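Local coordinates for general secretion pathway protein H (Vibrio cholerae, PDB 4DQ9) that forms part of the pseudopilus tip complex of the type II secretion system, which recognises and binds proteins and toxins secreted from the periplasm, at residues 41-46 against 62-67. Residues are numbered along the deposited sequence; the frame is centred on the assembly and turned at random.
With NA (sodium ion), chain C.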
ATOM      1  N   ARG A  41      14.024   9.546   8.433  1.00 16.57           N
ATOM      2  CA  ARG A  41      12.844  10.307   8.092  1.00 17.25           C
ATOM      3  C   ARG A  41      11.589   9.509   8.357  1.00 17.52           C
ATOM      4  O   ARG A  41      11.595   8.248   8.156  1.00 19.30           O
ATOM      5  CB  ARG A  41      12.948  10.675   6.617  1.00 18.12           C
ATOM      6  CG  ARG A  41      12.042  11.820   6.336  1.00 26.39           C
ATOM      7  CD  ARG A  41      12.336  12.470   4.957  1.00 37.15           C
ATOM      8  NE  ARG A  41      13.726  12.836   4.801  1.00 42.07           N
ATOM      9  CZ  ARG A  41      14.313  12.916   3.608  1.00 50.64           C
ATOM     10  NH1 ARG A  41      13.622  12.671   2.480  1.00 51.84           N
ATOM     11  NH2 ARG A  41      15.589  13.244   3.533  1.00 53.26           N
ATOM     12  N   LEU A  42      10.495  10.197   8.746  1.00 16.84           N
ATOM     13  CA  LEU A  42       9.235   9.524   8.895  1.00 16.92           C
ATOM     14  C   LEU A  42       8.327  10.349   8.023  1.00 17.84           C
ATOM     15  O   LEU A  42       8.291  11.624   8.150  1.00 17.92           O
ATOM     16  CB  LEU A  42       8.806   9.587  10.350  1.00 15.81           C
ATOM     17  CG  LEU A  42       9.718   8.860  11.354  1.00 18.03           C
ATOM     18  CD1 LEU A  42       9.398   9.339  12.825  1.00 23.77           C
ATOM     19  CD2 LEU A  42       9.546   7.351  11.062  1.00 19.30           C
ATOM     20  N   THR A  43       7.544   9.654   7.199  1.00 18.29           N
ATOM     21  CA  THR A  43       6.573  10.421   6.352  1.00 17.62           C
ATOM     22  C   THR A  43       5.162   9.881   6.567  1.00 15.73           C
ATOM     23  O   THR A  43       4.984   8.673   6.660  1.00 18.47           O
ATOM     24  CB  THR A  43       6.911  10.189   4.882  1.00 20.21           C
ATOM     25  OG1 THR A  43       8.298  10.561   4.702  1.00 20.47           O
ATOM     26  CG2 THR A  43       6.037  11.099   3.891  1.00 19.80           C
ATOM     27  N   PHE A  44       4.188  10.800   6.655  1.00 14.27           N
ATOM     28  CA  PHE A  44       2.830  10.472   7.071  1.00 13.93           C
ATOM     29  C   PHE A  44       1.956  10.592   5.839  1.00 14.32           C
ATOM     30  O   PHE A  44       1.869  11.654   5.268  1.00 15.45           O
ATOM     31  CB  PHE A  44       2.422  11.410   8.205  1.00 16.53           C
ATOM     32  CG  PHE A  44       3.363  11.250   9.413  1.00 16.42           C
ATOM     33  CD1 PHE A  44       3.114  10.293  10.359  1.00 20.00           C
ATOM     34  CD2 PHE A  44       4.439  12.129   9.549  1.00 16.04           C
ATOM     35  CE1 PHE A  44       3.987  10.118  11.453  1.00 20.29           C
ATOM     36  CE2 PHE A  44       5.314  11.921  10.661  1.00 19.24           C
ATOM     37  CZ  PHE A  44       5.049  10.920  11.536  1.00 16.42           C
ATOM     38  N   LEU A  45       1.428   9.461   5.394  1.00 15.87           N
ATOM     39  CA  LEU A  45       0.779   9.276   4.078  1.00 16.60           C
ATOM     40  C   LEU A  45      -0.723   8.974   4.207  1.00 16.28           C
ATOM     41  O   LEU A  45      -1.200   8.449   5.216  1.00 16.87           O
ATOM     42  CB  LEU A  45       1.415   8.089   3.376  1.00 14.76           C
ATOM     43  CG  LEU A  45       2.917   8.224   3.213  1.00 15.70           C
ATOM     44  CD1 LEU A  45       3.539   6.895   2.766  1.00 20.17           C
ATOM     45  CD2 LEU A  45       3.279   9.325   2.221  1.00 18.37           C
ATOM     46  N   GLN A  46      -1.476   9.315   3.148  1.00 17.11           N
ATOM     47  CA  GLN A  46      -2.845   8.991   2.953  1.00 17.19           C
ATOM     48  C   GLN A  46      -3.013   8.188   1.673  1.00 18.05           C
ATOM     49  O   GLN A  46      -2.359   8.434   0.699  1.00 18.78           O
ATOM     50  CB  GLN A  46      -3.690  10.225   2.882  1.00 18.44           C
ATOM     51  CG  GLN A  46      -5.225   9.970   2.823  1.00 23.50           C
ATOM     52  CD  GLN A  46      -6.083  11.222   2.646  1.00 32.13           C
ATOM     53  OE1 GLN A  46      -5.642  12.214   2.049  1.00 35.19           O
ATOM     54  NE2 GLN A  46      -7.374  11.148   3.132  1.00 38.81           N
ATOM     55  N   THR A  62       2.533  18.634  10.326  1.00 17.32           N
ATOM     56  CA  THR A  62       3.392  18.400   9.198  1.00 17.12           C
ATOM     57  C   THR A  62       3.426  16.913   8.867  1.00 17.47           C
ATOM     58  O   THR A  62       3.191  16.065   9.735  1.00 17.37           O
ATOM     59  CB  THR A  62       4.832  18.840   9.484  1.00 19.48           C
ATOM     60  OG1 THR A  62       5.283  18.220  10.676  1.00 17.88           O
ATOM     61  CG2 THR A  62       4.889  20.360   9.686  1.00 21.13           C
ATOM     62  N   ASN A  63       3.691  16.608   7.615  1.00 17.01           N
ATOM     63  CA  ASN A  63       3.626  15.235   7.136  1.00 16.85           C
ATOM     64  C   ASN A  63       5.002  14.543   6.906  1.00 16.81           C
ATOM     65  O   ASN A  63       5.010  13.461   6.422  1.00 15.45           O
ATOM     66  CB  ASN A  63       2.738  15.156   5.883  1.00 18.05           C
ATOM     67  CG  ASN A  63       3.282  16.007   4.742  1.00 19.62           C
ATOM     68  OD1 ASN A  63       4.469  16.041   4.455  1.00 21.36           O
ATOM     69  ND2 ASN A  63       2.387  16.703   4.041  1.00 21.31           N
ATOM     70  N   GLN A  64       6.114  15.184   7.233  1.00 16.91           N
ATOM     71  CA  GLN A  64       7.410  14.562   7.155  1.00 17.26           C
ATOM     72  C   GLN A  64       8.249  15.122   8.290  1.00 19.38           C
ATOM     73  O   GLN A  64       8.248  16.340   8.516  1.00 20.19           O
ATOM     74  CB  GLN A  64       8.064  14.895   5.840  1.00 18.23           C
ATOM     75  CG  GLN A  64       9.157  13.936   5.568  1.00 23.68           C
ATOM     76  CD  GLN A  64       9.556  13.916   4.125  1.00 31.52           C
ATOM     77  OE1 GLN A  64       9.432  12.887   3.398  1.00 31.59           O
ATOM     78  NE2 GLN A  64      10.071  15.018   3.705  1.00 30.87           N
ATOM     79  N   THR A  65       8.900  14.253   9.016  1.00 16.98           N
ATOM     80  CA  THR A  65       9.854  14.717  10.074  1.00 18.25           C
ATOM     81  C   THR A  65      11.220  14.041   9.834  1.00 18.04           C
ATOM     82  O   THR A  65      11.280  12.921   9.355  1.00 16.85           O
ATOM     83  CB  THR A  65       9.381  14.486  11.492  1.00 20.09           C
ATOM     84  OG1 THR A  65       9.190  13.084  11.673  1.00 20.97           O
ATOM     85  CG2 THR A  65       8.051  15.237  11.781  1.00 19.96           C
ATOM     86  N   THR A  66      12.336  14.719  10.139  1.00 15.89           N
ATOM     87  CA  THR A  66      13.670  14.135   9.954  1.00 18.89           C
ATOM     88  C   THR A  66      14.378  14.340  11.308  1.00 19.20           C
ATOM     89  O   THR A  66      14.315  15.423  11.944  1.00 21.93           O
ATOM     90  CB  THR A  66      14.450  14.811   8.790  1.00 20.67           C
ATOM     91  OG1 THR A  66      13.683  14.750   7.556  1.00 20.36           O
ATOM     92  CG2 THR A  66      15.845  14.172   8.649  1.00 23.39           C
ATOM     93  N   LEU A  67      14.952  13.273  11.815  1.00 18.21           N
ATOM     94  CA  LEU A  67      15.690  13.372  13.070  1.00 19.51           C
ATOM     95  C   LEU A  67      16.895  14.359  12.962  1.00 21.17           C
ATOM     96  O   LEU A  67      17.559  14.388  11.947  1.00 22.25           O
ATOM     97  CB  LEU A  67      16.195  12.041  13.565  1.00 16.82           C
ATOM     98  CG  LEU A  67      15.225  10.951  13.917  1.00 23.59           C
ATOM     99  CD1 LEU A  67      16.099   9.706  14.330  1.00 20.66           C
ATOM    100  CD2 LEU A  67      14.296  11.424  14.942  1.00 21.53           C
TER
HETATM  101 NA    NA C 201       9.970   8.658   5.403  1.00 25.00          NA
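Leu42 and Thr65 form the hydrogen-bonded pair between 41-46 and 62-67, part of an antiparallel beta hairpin, and between them they use both backbone N-H groups and both carbonyls: Leu42 N donates to Thr65 O (2.9 Å, 162° at the hydrogen), and Thr65 N returns a bond to Leu42 O (2.8 Å). The hairpin joins strand 41-48 to strand 54-66, an edge strand of the four-stranded sheet within this chain. Two residues beyond Leu42, Phe44 N donates to Asn63 O at 2.8 Å, while the amide nitrogen ND2 of Asn63 is satisfied by the carbonyl of Trp56. The carbonyls of Leu42, Asn63 and Thr65 each take an additional CA-H...O contact, from Gln64, Thr43 and Arg41 respectively.

Arg41, Thr43, Gln64 and Thr66 place polar side chains on one face, whereas Thr65 lies on the other, with Leu42. The Arg41 side chain crosses that of Gln64, its CD packed against the amide, and its NE gives a weak bond to Thr66 OG1. On the face that meets helix 2-27, the Phe44 ring turns its edge, through CD2, to the Asn63 carbonyl, beside the helix residue Arg16, which also bonds Thr62 O.

Thr43 shows how one hydroxyl can serve two partners. With OG1 anti to the carbonyl carbon (chi1 -55°), the oxygen lies alongside the extended Gln64 chain. It offers its proton to Gln64 OE1 at 2.9 Å, in the carbonyl plane and on a lone pair, and coordinates the sodium ion, which Asp36 OD2 also binds, with Thr43 OG1 2.6 Å from the metal.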